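Local coordinates for protein geranylgeranyl pyrophosphate synthase (Corynebacterium glutamicum, PDB 3LMD) that probably joins isopentenyl units into a long-chain prenyl diphosphate in isoprenoid biosynthesis, as magnesium-dependent synthases of the FPP/GGPP family do, at residues A207-L210 / G211-A215. Residues are numbered along the deposited sequence; the frame is centred on the assembly and turned at random.
Sequences AGYL and GAMHA
The Met213 methyl CE lies among the side chains of Tyr209, Leu210 and His214. This is the last part of helix 188-214, one of the long helices in the all-helical fold of the polyprenyl synthetase family. Met213 CG is anti to the backbone N (chi1 -177°). The bends at chi2 and chi3 then turn CE across the helix surface, toward Leu210 CD2 and the His214 ring. CE lies 4.4 Å from Tyr209 CE2 and equally far from Leu210 CD2. It meets the tyrosine ring obliquely. It also sits 3.6 Å above the plane of the His214 imidazole, displaced toward the rim.

Leu210 CG lies beside its backbone N and anti to the carbonyl carbon (chi1 -74°). Its chi2 (176°) sends CD1 out in line with the chain. The other methyl, Leu210 CD2, is the one that comes to 4.3 Å from His214 CD2. Leu210 also packs on Thr161 and His164 of helix 159-181, while Tyr209 stacks its ring on His164. Ala212 faces Ile222 and Leu225 of helix 219-246.

Four successive i to i+4 backbone bonds hold the turn, from Gly211 N to Ala207 O through His214 N to Leu210 O. The shortest is Met213 N to Tyr209 O, at 2.8 Å. The bonds of Ala215 N to Gly211 O and Ala212 O are weak. His214 NE2 is hydrogen-bonded to Thr161 OG1, which ties the ring to helix 159-181. The same imidazole has Leu210 O at its edge, near the ring plane, 3.4 Å from His214 CD2.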
loop_
_atom_site.group_PDB
_atom_site.type_symbol
_atom_site.label_atom_id
_atom_site.label_comp_id
_atom_site.label_asym_id
_atom_site.label_seq_id
_atom_site.Cartn_x
_atom_site.Cartn_y
_atom_site.Cartn_z
ATOM N N ALA A 207 -10.806 -13.267 6.939
ATOM C CA ALA A 207 -10.151 -14.443 7.486
ATOM C C ALA A 207 -11.090 -15.668 7.414
ATOM O O ALA A 207 -10.658 -16.751 7.030
ATOM C CB ALA A 207 -9.748 -14.194 8.893
ATOM N N GLY A 208 -12.365 -15.491 7.764
ATOM C CA GLY A 208 -13.342 -16.628 7.702
ATOM C C GLY A 208 -13.552 -17.057 6.251
ATOM O O GLY A 208 -13.523 -18.243 5.916
ATOM N N TYR A 209 -13.731 -16.081 5.378
ATOM C CA TYR A 209 -13.970 -16.345 3.959
ATOM C C TYR A 209 -12.800 -17.150 3.356
ATOM O O TYR A 209 -12.995 -18.202 2.731
ATOM C CB TYR A 209 -14.149 -15.009 3.191
ATOM C CG TYR A 209 -14.311 -15.241 1.693
ATOM C CD1 TYR A 209 -15.563 -15.542 1.139
ATOM C CD2 TYR A 209 -13.202 -15.198 0.836
ATOM C CE1 TYR A 209 -15.715 -15.784 -0.263
ATOM C CE2 TYR A 209 -13.339 -15.451 -0.576
ATOM C CZ TYR A 209 -14.596 -15.741 -1.094
ATOM O OH TYR A 209 -14.741 -15.983 -2.442
ATOM N N LEU A 210 -11.577 -16.664 3.572
ATOM C CA LEU A 210 -10.398 -17.228 2.937
ATOM C C LEU A 210 -10.038 -18.589 3.531
ATOM O O LEU A 210 -9.675 -19.495 2.790
ATOM C CB LEU A 210 -9.223 -16.251 3.072
ATOM C CG LEU A 210 -9.343 -15.015 2.138
ATOM C CD1 LEU A 210 -8.133 -14.071 2.463
ATOM C CD2 LEU A 210 -9.401 -15.383 0.644
ATOM N N GLY A 211 -10.105 -18.715 4.853
ATOM C CA GLY A 211 -9.819 -19.988 5.514
ATOM C C GLY A 211 -10.759 -21.059 4.996
ATOM O O GLY A 211 -10.314 -22.144 4.630
ATOM N N ALA A 212 -12.050 -20.745 4.923
ATOM C CA ALA A 212 -13.032 -21.721 4.452
ATOM C C ALA A 212 -12.872 -21.994 2.951
ATOM O O ALA A 212 -12.933 -23.150 2.514
ATOM C CB ALA A 212 -14.461 -21.260 4.771
ATOM N N MET A 213 -12.679 -20.944 2.154
ATOM C CA MET A 213 -12.596 -21.125 0.711
ATOM C C MET A 213 -11.387 -21.976 0.309
ATOM O O MET A 213 -11.511 -22.877 -0.539
ATOM C CB MET A 213 -12.561 -19.785 -0.043
ATOM C CG MET A 213 -12.558 -19.970 -1.606
ATOM S SD MET A 213 -10.902 -20.127 -2.324
ATOM C CE MET A 213 -10.573 -18.319 -2.398
ATOM N N HIS A 214 -10.219 -21.665 0.865
ATOM C CA HIS A 214 -9.010 -22.440 0.556
ATOM C C HIS A 214 -9.013 -23.865 1.107
ATOM O O HIS A 214 -8.220 -24.688 0.663
ATOM C CB HIS A 214 -7.719 -21.707 0.935
ATOM C CG HIS A 214 -7.396 -20.586 0.000
ATOM N ND1 HIS A 214 -6.959 -20.802 -1.286
ATOM C CD2 HIS A 214 -7.580 -19.247 0.116
ATOM C CE1 HIS A 214 -6.816 -19.642 -1.908
ATOM N NE2 HIS A 214 -7.189 -18.680 -1.076
ATOM N N ALA A 215 -9.906 -24.149 2.048
ATOM C CA ALA A 215 -10.089 -25.513 2.523
ATOM C C ALA A 215 -11.110 -26.277 1.673
ATOM O O ALA A 215 -11.383 -27.467 1.928
ATOM C CB ALA A 215 -10.518 -25.508 3.964
#